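PDB 6GNE: probable starch synthase 4, chloroplastic/amyloplastic from Arabidopsis thaliana, which is probably a soluble starch synthase of plastids, a two-domain glycosyltransferase with the GT-B fold. Local coordinates for residues A16-A20 with V31-L35; I260-I264 with C399-M404; T266-N270 with S380-Y384. All coordinates share one frame; numbering follows the deposited sequence.

Interaction 1 (A16-A20 with V31-L35); sequences AAEMA and VVAGL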
loop_
_atom_site.group_PDB
_atom_site.type_symbol
_atom_site.label_atom_id
_atom_site.label_comp_id
_atom_site.label_asym_id
_atom_site.label_seq_id
_atom_site.Cartn_x
_atom_site.Cartn_y
_atom_site.Cartn_z
ATOM N N ALA A 16 -10.410 2.625 7.420
ATOM C CA ALA A 16 -9.074 2.059 7.299
ATOM C C ALA A 16 -8.174 2.554 8.394
ATOM O O ALA A 16 -8.479 3.561 9.050
ATOM C CB ALA A 16 -8.491 2.433 5.945
ATOM N N ALA A 17 -7.047 1.878 8.554
ATOM C CA ALA A 17 -6.036 2.287 9.533
ATOM C C ALA A 17 -5.044 3.299 8.993
ATOM O O ALA A 17 -4.293 3.861 9.773
ATOM C CB ALA A 17 -5.300 1.062 10.067
ATOM N N GLU A 18 -5.047 3.532 7.682
ATOM C CA GLU A 18 -4.142 4.492 7.033
ATOM C C GLU A 18 -4.803 5.308 5.936
ATOM O O GLU A 18 -5.750 4.866 5.278
ATOM C CB GLU A 18 -2.976 3.766 6.342
ATOM C CG GLU A 18 -2.024 3.006 7.233
ATOM C CD GLU A 18 -0.994 2.241 6.389
ATOM O OE1 GLU A 18 -0.257 2.866 5.577
ATOM O OE2 GLU A 18 -0.923 1.005 6.534
ATOM N N MET A 19 -4.242 6.493 5.734
ATOM C CA MET A 19 -4.501 7.309 4.568
ATOM C C MET A 19 -3.308 8.240 4.345
ATOM O O MET A 19 -2.900 8.994 5.237
ATOM C CB MET A 19 -5.755 8.144 4.758
ATOM C CG MET A 19 -6.213 8.856 3.477
ATOM S SD MET A 19 -7.405 10.149 3.801
ATOM C CE MET A 19 -7.348 11.003 2.246
ATOM N N ALA A 20 -2.767 8.186 3.144
ATOM C CA ALA A 20 -1.658 9.042 2.770
ATOM C C ALA A 20 -2.180 10.462 2.558
ATOM O O ALA A 20 -3.236 10.621 1.930
ATOM C CB ALA A 20 -0.998 8.511 1.504
ATOM N N VAL A 31 -3.218 3.850 -1.323
ATOM C CA VAL A 31 -4.386 3.365 -2.026
ATOM C C VAL A 31 -5.679 3.996 -1.521
ATOM O O VAL A 31 -6.534 4.391 -2.326
ATOM C CB VAL A 31 -4.449 1.819 -1.973
ATOM C CG1 VAL A 31 -5.801 1.290 -2.492
ATOM C CG2 VAL A 31 -3.273 1.241 -2.793
ATOM N N VAL A 32 -5.814 4.112 -0.207
ATOM C CA VAL A 32 -7.041 4.661 0.363
ATOM C C VAL A 32 -7.245 6.067 -0.179
ATOM O O VAL A 32 -8.329 6.370 -0.642
ATOM C CB VAL A 32 -7.053 4.626 1.907
ATOM C CG1 VAL A 32 -8.209 5.428 2.481
ATOM C CG2 VAL A 32 -7.150 3.178 2.355
ATOM N N ALA A 33 -6.202 6.895 -0.158
ATOM C CA ALA A 33 -6.269 8.265 -0.701
ATOM C C ALA A 33 -6.490 8.287 -2.228
ATOM O O ALA A 33 -7.341 9.015 -2.746
ATOM C CB ALA A 33 -5.011 9.040 -0.337
ATOM N N GLY A 34 -5.739 7.458 -2.931
ATOM C CA GLY A 34 -5.765 7.469 -4.376
ATOM C C GLY A 34 -7.086 7.010 -4.976
ATOM O O GLY A 34 -7.628 7.680 -5.862
ATOM N N LEU A 35 -7.590 5.878 -4.488
ATOM C CA LEU A 35 -8.912 5.397 -4.875
ATOM C C LEU A 35 -10.007 6.339 -4.394
ATOM O O LEU A 35 -10.953 6.593 -5.134
ATOM C CB LEU A 35 -9.180 3.994 -4.319
ATOM C CG LEU A 35 -10.550 3.379 -4.615
ATOM C CD1 LEU A 35 -10.831 3.327 -6.117
ATOM C CD2 LEU A 35 -10.572 1.983 -4.026
#

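Interaction 2 (I260-I264 with C399-M404); sequences ILNGI and CGLTQM. With AC1 (4,6-dideoxy-4-{[(1S,4R,5S,6S)-4,5,6-trihydroxy-3-(hydroxymethyl)cyclohex-2-en-1-yl]amino}-alpha-D-glucopyranose), chain C; ADP (adenosine-5'-diphosphate), chain F.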
loop_
_atom_site.group_PDB
_atom_site.type_symbol
_atom_site.label_atom_id
_atom_site.label_comp_id
_atom_site.label_asym_id
_atom_site.label_seq_id
_atom_site.Cartn_x
_atom_site.Cartn_y
_atom_site.Cartn_z
ATOM N N ILE A 260 -7.826 -6.447 -8.618
ATOM C CA ILE A 260 -7.815 -5.210 -9.397
ATOM C C ILE A 260 -6.505 -4.487 -9.104
ATOM O O ILE A 260 -6.234 -4.118 -7.945
ATOM C CB ILE A 260 -8.973 -4.269 -9.001
ATOM C CG1 ILE A 260 -10.330 -4.879 -9.348
ATOM C CG2 ILE A 260 -8.835 -2.915 -9.696
ATOM C CD1 ILE A 260 -11.502 -4.143 -8.691
ATOM N N LEU A 261 -5.735 -4.254 -10.165
ATOM C CA LEU A 261 -4.424 -3.610 -10.061
ATOM C C LEU A 261 -4.573 -2.202 -9.526
ATOM O O LEU A 261 -5.311 -1.402 -10.103
ATOM C CB LEU A 261 -3.718 -3.571 -11.425
ATOM C CG LEU A 261 -2.226 -3.213 -11.426
ATOM C CD1 LEU A 261 -1.350 -4.208 -10.644
ATOM C CD2 LEU A 261 -1.770 -3.085 -12.876
ATOM N N ASN A 262 -3.895 -1.911 -8.412
ATOM C CA ASN A 262 -3.865 -0.543 -7.881
ATOM C C ASN A 262 -3.366 0.444 -8.975
ATOM O O ASN A 262 -2.506 0.096 -9.805
ATOM C CB ASN A 262 -2.911 -0.419 -6.692
ATOM C CG ASN A 262 -3.360 -1.164 -5.459
ATOM O OD1 ASN A 262 -2.516 -1.520 -4.626
ATOM N ND2 ASN A 262 -4.670 -1.336 -5.278
ATOM N N GLY A 263 -3.940 1.639 -9.003
ATOM C CA GLY A 263 -3.256 2.790 -9.570
ATOM C C GLY A 263 -2.417 3.518 -8.523
ATOM O O GLY A 263 -2.267 3.068 -7.386
ATOM N N ILE A 264 -1.842 4.639 -8.946
ATOM C CA ILE A 264 -1.205 5.619 -8.058
ATOM C C ILE A 264 -1.830 6.977 -8.335
ATOM O O ILE A 264 -2.367 7.241 -9.439
ATOM C CB ILE A 264 0.337 5.704 -8.233
ATOM C CG1 ILE A 264 0.735 6.134 -9.644
ATOM C CG2 ILE A 264 0.988 4.360 -7.923
ATOM C CD1 ILE A 264 2.210 6.425 -9.789
ATOM N N CYS A 399 0.694 -6.107 -4.815
ATOM C CA CYS A 399 0.695 -5.180 -5.929
ATOM C C CYS A 399 2.054 -4.503 -6.108
ATOM O O CYS A 399 2.738 -4.709 -7.109
ATOM C CB CYS A 399 -0.386 -4.141 -5.799
ATOM S SG CYS A 399 -0.454 -3.024 -7.231
ATOM N N GLY A 400 2.427 -3.683 -5.144
ATOM C CA GLY A 400 3.576 -2.818 -5.276
ATOM C C GLY A 400 3.206 -1.553 -6.038
ATOM O O GLY A 400 2.581 -1.595 -7.104
ATOM N N LEU A 401 3.578 -0.425 -5.456
ATOM C CA LEU A 401 3.367 0.888 -6.031
ATOM C C LEU A 401 4.670 1.549 -6.481
ATOM O O LEU A 401 4.670 2.392 -7.401
ATOM C CB LEU A 401 2.682 1.771 -5.002
ATOM C CG LEU A 401 1.364 1.267 -4.430
ATOM C CD1 LEU A 401 0.793 2.326 -3.493
ATOM C CD2 LEU A 401 0.357 0.949 -5.517
ATOM N N THR A 402 5.783 1.172 -5.846
ATOM C CA THR A 402 7.050 1.843 -6.100
ATOM C C THR A 402 7.529 1.699 -7.556
ATOM O O THR A 402 8.131 2.621 -8.108
ATOM C CB THR A 402 8.114 1.332 -5.162
ATOM O OG1 THR A 402 8.272 -0.084 -5.354
ATOM C CG2 THR A 402 7.757 1.670 -3.685
ATOM N N GLN A 403 7.234 0.558 -8.175
ATOM C CA GLN A 403 7.555 0.379 -9.592
ATOM C C GLN A 403 6.730 1.309 -10.498
ATOM O O GLN A 403 7.207 1.756 -11.534
ATOM C CB GLN A 403 7.388 -1.090 -10.035
ATOM C CG GLN A 403 5.974 -1.586 -10.410
ATOM C CD GLN A 403 5.147 -2.008 -9.216
ATOM O OE1 GLN A 403 5.472 -1.693 -8.052
ATOM N NE2 GLN A 403 4.075 -2.745 -9.486
ATOM N N MET A 404 5.490 1.590 -10.103
ATOM C CA MET A 404 4.645 2.507 -10.842
ATOM C C MET A 404 5.145 3.948 -10.666
ATOM O O MET A 404 5.260 4.694 -11.659
ATOM C CB MET A 404 3.197 2.390 -10.402
ATOM C CG MET A 404 2.610 0.994 -10.577
ATOM S SD MET A 404 0.863 0.882 -10.198
ATOM C CE MET A 404 0.617 -0.872 -10.098
HETATM C C1 AC1 C . 0.186 -3.177 6.360
HETATM O O2 AC1 C . -1.745 -4.607 6.029
HETATM C C2 AC1 C . -0.854 -3.697 5.363
HETATM C C4A AC1 C . 0.457 -3.505 -1.884
HETATM C C3 AC1 C . -0.187 -4.321 4.127
HETATM O O3 AC1 C . -1.235 -4.715 3.236
HETATM C C4 AC1 C . 0.773 -3.313 3.487
HETATM N N4A AC1 C . 1.415 -3.774 2.244
HETATM C C5 AC1 C . 1.793 -2.958 4.572
HETATM O O5 AC1 C . 1.123 -2.344 5.676
HETATM C C6 AC1 C . 2.835 -1.950 4.118
HETATM C C1B AC1 C . 0.690 -4.119 1.012
HETATM C C2B AC1 C . 1.550 -4.861 -0.043
HETATM O O2B AC1 C . 2.829 -5.292 0.459
HETATM C C3B AC1 C . 1.752 -4.096 -1.347
HETATM O O3B AC1 C . 2.168 -5.051 -2.319
HETATM O O4 AC1 C . 0.747 -2.728 -3.047
HETATM C C5B AC1 C . -0.255 -2.696 -0.841
HETATM C C7B AC1 C . -0.095 -2.944 0.464
HETATM C C6B AC1 C . -1.226 -1.619 -1.265
HETATM O O6B AC1 C . -2.326 -2.184 -1.987
HETATM P PB ADP F . 4.332 -1.913 0.786
HETATM O O1B ADP F . 2.867 -1.605 0.882
HETATM O O2B ADP F . 5.251 -1.069 1.621
HETATM O O3B ADP F . 4.590 -3.387 1.003
HETATM P PA ADP F . 4.037 -0.615 -1.773
HETATM O O1A ADP F . 4.934 -0.560 -2.976
HETATM O O2A ADP F . 2.619 -1.041 -2.056
HETATM O O3A ADP F . 4.773 -1.593 -0.727
HETATM O "O5'" ADP F . 3.968 0.806 -1.028
HETATM C "C5'" ADP F . 5.137 1.472 -0.547
HETATM C "C4'" ADP F . 4.963 2.989 -0.353
HETATM O "O4'" ADP F . 5.730 3.425 0.780
HETATM C "C3'" ADP F . 5.508 3.809 -1.505
HETATM O "O3'" ADP F . 4.822 5.049 -1.542
HETATM C "C2'" ADP F . 6.941 4.062 -1.115
HETATM O "O2'" ADP F . 7.490 5.208 -1.740
HETATM C "C1'" ADP F . 6.799 4.273 0.363
HETATM N N9 ADP F . 8.004 3.910 1.140
HETATM C C8 ADP F . 8.410 2.680 1.479
HETATM N N7 ADP F . 9.529 2.743 2.236
HETATM C C5 ADP F . 9.854 4.036 2.392
HETATM C C6 ADP F . 10.933 4.816 3.075
HETATM N N6 ADP F . 11.917 4.173 3.751
HETATM N N1 ADP F . 10.881 6.175 2.979
HETATM C C2 ADP F . 9.896 6.794 2.277
HETATM N N3 ADP F . 8.910 6.142 1.640
HETATM C C4 ADP F . 8.841 4.795 1.661
#

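Interaction 3 (T266-N270 with S380-Y384); sequences TDSWN and SHTIY. With ADP (adenosine-5'-diphosphate), chain F.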
loop_
_atom_site.group_PDB
_atom_site.type_symbol
_atom_site.label_atom_id
_atom_site.label_comp_id
_atom_site.label_asym_id
_atom_site.label_seq_id
_atom_site.Cartn_x
_atom_site.Cartn_y
_atom_site.Cartn_z
ATOM N N THR A 266 -1.610 10.064 -9.603
ATOM C CA THR A 266 -0.762 10.775 -10.546
ATOM C C THR A 266 -0.815 12.326 -10.470
ATOM O O THR A 266 -0.151 12.982 -11.254
ATOM C CB THR A 266 -1.002 10.322 -11.996
ATOM O OG1 THR A 266 -2.388 10.410 -12.294
ATOM C CG2 THR A 266 -0.542 8.910 -12.190
ATOM N N ASP A 267 -1.582 12.895 -9.540
ATOM C CA ASP A 267 -1.496 14.328 -9.213
ATOM C C ASP A 267 -0.427 14.578 -8.152
ATOM O O ASP A 267 0.406 15.447 -8.334
ATOM C CB ASP A 267 -2.857 14.888 -8.776
ATOM C CG ASP A 267 -3.862 14.928 -9.912
ATOM O OD1 ASP A 267 -3.465 15.207 -11.057
ATOM O OD2 ASP A 267 -5.068 14.685 -9.672
ATOM N N SER A 268 -0.459 13.816 -7.053
ATOM C CA SER A 268 0.651 13.777 -6.068
ATOM C C SER A 268 1.970 13.289 -6.649
ATOM O O SER A 268 3.009 13.902 -6.440
ATOM C CB SER A 268 0.302 12.882 -4.885
ATOM O OG SER A 268 -0.520 13.582 -3.972
ATOM N N TRP A 269 1.938 12.170 -7.363
ATOM C CA TRP A 269 3.140 11.613 -8.006
ATOM C C TRP A 269 3.217 12.097 -9.448
ATOM O O TRP A 269 2.724 11.443 -10.358
ATOM C CB TRP A 269 3.140 10.095 -7.883
ATOM C CG TRP A 269 3.200 9.651 -6.450
ATOM C CD1 TRP A 269 2.162 9.195 -5.676
ATOM C CD2 TRP A 269 4.347 9.645 -5.612
ATOM N NE1 TRP A 269 2.603 8.894 -4.408
ATOM C CE2 TRP A 269 3.938 9.182 -4.342
ATOM C CE3 TRP A 269 5.678 10.013 -5.798
ATOM C CZ2 TRP A 269 4.827 9.060 -3.280
ATOM C CZ3 TRP A 269 6.552 9.891 -4.753
ATOM C CH2 TRP A 269 6.135 9.417 -3.511
ATOM N N ASN A 270 3.798 13.280 -9.630
ATOM C CA ASN A 270 3.903 13.910 -10.946
ATOM C C ASN A 270 5.181 14.732 -11.010
ATOM O O ASN A 270 5.264 15.769 -10.351
ATOM C CB ASN A 270 2.700 14.829 -11.201
ATOM C CG ASN A 270 2.703 15.455 -12.598
ATOM O OD1 ASN A 270 3.656 15.347 -13.374
ATOM N ND2 ASN A 270 1.630 16.128 -12.908
ATOM N N SER A 380 12.403 10.249 -0.749
ATOM C CA SER A 380 11.868 9.314 -1.738
ATOM C C SER A 380 11.534 9.988 -3.054
ATOM O O SER A 380 11.912 9.497 -4.113
ATOM C CB SER A 380 10.672 8.515 -1.210
ATOM O OG SER A 380 9.522 9.285 -1.095
ATOM N N HIS A 381 10.865 11.134 -2.999
ATOM C CA HIS A 381 10.624 11.908 -4.216
ATOM C C HIS A 381 11.897 12.134 -5.026
ATOM O O HIS A 381 11.925 11.798 -6.197
ATOM C CB HIS A 381 9.912 13.221 -3.924
ATOM C CG HIS A 381 8.456 13.065 -3.600
ATOM N ND1 HIS A 381 7.466 13.235 -4.536
ATOM C CD2 HIS A 381 7.826 12.743 -2.444
ATOM C CE1 HIS A 381 6.292 13.035 -3.970
ATOM N NE2 HIS A 381 6.482 12.728 -2.703
ATOM N N THR A 382 12.944 12.674 -4.408
ATOM C CA THR A 382 14.186 12.997 -5.140
ATOM C C THR A 382 14.898 11.732 -5.625
ATOM O O THR A 382 15.566 11.761 -6.658
ATOM C CB THR A 382 15.162 13.885 -4.318
ATOM O OG1 THR A 382 15.413 13.293 -3.035
ATOM C CG2 THR A 382 14.584 15.280 -4.061
ATOM N N ILE A 383 14.738 10.608 -4.914
ATOM C CA ILE A 383 15.346 9.334 -5.342
ATOM C C ILE A 383 14.682 8.761 -6.564
ATOM O O ILE A 383 15.381 8.314 -7.478
ATOM C CB ILE A 383 15.448 8.298 -4.200
ATOM C CG1 ILE A 383 16.536 8.728 -3.218
ATOM C CG2 ILE A 383 15.780 6.918 -4.745
ATOM C CD1 ILE A 383 16.525 7.961 -1.914
ATOM N N TYR A 384 13.356 8.755 -6.595
ATOM C CA TYR A 384 12.625 8.338 -7.811
ATOM C C TYR A 384 13.073 9.229 -8.988
ATOM O O TYR A 384 13.411 8.728 -10.060
ATOM C CB TYR A 384 11.108 8.449 -7.643
ATOM C CG TYR A 384 10.448 7.433 -6.721
ATOM C CD1 TYR A 384 10.487 6.056 -7.002
ATOM C CD2 TYR A 384 9.729 7.845 -5.593
ATOM C CE1 TYR A 384 9.866 5.122 -6.176
ATOM C CE2 TYR A 384 9.100 6.910 -4.745
ATOM C CZ TYR A 384 9.161 5.548 -5.037
ATOM O OH TYR A 384 8.526 4.653 -4.205
HETATM P PB ADP F . 4.332 -1.913 0.786
HETATM O O1B ADP F . 2.867 -1.605 0.882
HETATM O O2B ADP F . 5.251 -1.069 1.621
HETATM O O3B ADP F . 4.590 -3.387 1.003
HETATM P PA ADP F . 4.037 -0.615 -1.773
HETATM O O1A ADP F . 4.934 -0.560 -2.976
HETATM O O2A ADP F . 2.619 -1.041 -2.056
HETATM O O3A ADP F . 4.773 -1.593 -0.727
HETATM O "O5'" ADP F . 3.968 0.806 -1.028
HETATM C "C5'" ADP F . 5.137 1.472 -0.547
HETATM C "C4'" ADP F . 4.963 2.989 -0.353
HETATM O "O4'" ADP F . 5.730 3.425 0.780
HETATM C "C3'" ADP F . 5.508 3.809 -1.505
HETATM O "O3'" ADP F . 4.822 5.049 -1.542
HETATM C "C2'" ADP F . 6.941 4.062 -1.115
HETATM O "O2'" ADP F . 7.490 5.208 -1.740
HETATM C "C1'" ADP F . 6.799 4.273 0.363
HETATM N N9 ADP F . 8.004 3.910 1.140
HETATM C C8 ADP F . 8.410 2.680 1.479
HETATM N N7 ADP F . 9.529 2.743 2.236
HETATM C C5 ADP F . 9.854 4.036 2.392
HETATM C C6 ADP F . 10.933 4.816 3.075
HETATM N N6 ADP F . 11.917 4.173 3.751
HETATM N N1 ADP F . 10.881 6.175 2.979
HETATM C C2 ADP F . 9.896 6.794 2.277
HETATM N N3 ADP F . 8.910 6.142 1.640
HETATM C C4 ADP F . 8.841 4.795 1.661
#

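Interaction 1 (A16-A20 with V31-L35)
Val32 is the ridge of this contact: its forked side chain pushes from helix 27-41 into the bend of the loop 16-20. Its two methyls lie to different parts of the loop. CG2 meets the CB of Ala16 at 3.9 Å, while CG1 reaches the CG of Met19 at 4.1 Å. The floor between them is backbone, with Val32 CB 3.6 Å from the carbonyl O of Glu18. With Val32 CG1 anti to the backbone N (chi1 169°), the fork opens over this carbonyl, one prong toward Met19, the other toward Ala16. Met19 crosses Val32 at about a right angle and runs on, extended, to the next bump on the helix, the CB of Ala33, which its CE touches at 4.0 Å. The same Ala33 CB sits against Ala20, at the end of the segment, 4.4 Å from the CB of Ala20 and close to its carbonyl O. Methyl meets methyl here, and no hydrogen bond joins the two segments. Beyond the contact, Met19 also leans on Leu92 and Val94 of strand 92-100, and His145 touches both Ala16 and Val32. The carboxylate of Glu18 is held by the backbone N of Val25 and Gly26 and by the hydroxyl of Tyr112. Strand 11-15, this loop and helix 27-41 open a right-handed beta-alpha-beta crossover to strand 45-51 in the Rossmann-like N-terminal domain of a GT-B enzyme, and the connection between the two segments, loop running into the start of helix 27-41, carries the Lys-Val-Gly-Gly-Leu sequence known from starch synthases.

Interaction 2 (I260-I264 with C399-M404)
Asn262 meets Cys399 and Leu401 through its CB, which lies 3.6 Å from Cys399 SG and 3.7 Å from Leu401 CD2. Next to this group, Leu261 CD1 packs on Cys399 SG and on the methyl CE of Met404; further along, Ile264 CG2 rests 3.9 Å from Met404 CB. The extended Met404 chain runs between Leu261 and Ile264, its CE ending in front of the carbonyl O of Asn262. No hydrogen bond links the segments; Asn262 OD1 and the backbone N of 399-402 turn to the ligands. The two loops meet in the cleft between the Rossmann-like domains of the GT-B fold, where the start of helix 402-408 faces a phosphate. There Leu401 N gives ADP O1A a nearly straight bond of 2.8 Å (177°), with a longer, weak one from Thr402 N; the helix end would be expected to stabilise the phosphate charge. AC1 is gripped from both segments. Its O6B donates to Asn262 OD1 at 2.7 Å. Gly400 N bonds to AC1 O4 at 2.9 Å. Cys399 N points at AC1 O3B (171°). Within 399-404, Gln403 folds back so that NE2 makes weak bonds to the carbonyls of Cys399 and Gly400, besides one to Ser424.

Interaction 3 (T266-N270 with S380-Y384)
Trp269 and His381 lie face over face in an offset stack, ring centroids 4.2 Å apart and planes only 9° from parallel. The outer rim of the indole does the touching: CZ3 and CH2 overlap the imidazole, with CH2 3.4 Å from His381 NE2. Trp269 CG is anti to its own carbonyl carbon (chi1 -63°), which sends the six-membered ring across to the helix. Tyr384 completes the aromatic cluster, its plane at 85° to the indole and its CD2 3.9 Å from Trp269 CZ3. At the indole edge, near its plane, stands Ser380 OG. The phenol hydroxyl points out of the cluster to the nucleotide, where Tyr384 OH and ADP O2' share a hydrogen bond of 2.7 Å in the plane of the ring. A second shell sets these groups. Asp274 binds His381 ND1, the carbonyl of Glu377 takes a bond from Ser380 OG, and Arg408 NE holds the carbonyl O of Trp269. Phe276 meets the His381 ring and Phe390 that of Tyr384. Helix 377-386 packs through Ser380 and Ile383 on strands 311-317 and 340-346 of the parallel sheet, while Ile405 of helix 402-408 touches both Trp269 and Tyr384.

How the interactions relate
Interaction 1 comes first along the chain and lies wholly in the N-terminal domain; interaction 3 is nested inside the loop closed by interaction 2. The centres of interactions 1 and 2 are about 13 Å apart, those of 2 and 3 about 14 Å. Val31 of helix 27-41 touches Asn262 and Leu401, joining interaction 1 to 2. Thr402 packs on Tyr384 and Ile264 on Trp269, joining 2 to 3. The long loop after strand 257-259 supplies a segment to both 2 and 3, whose partners belong to the domain of the six-stranded parallel sheet. Together the three contacts border the interdomain cleft, with AC1 near 1 and 2 and ADP touching 2 and 3.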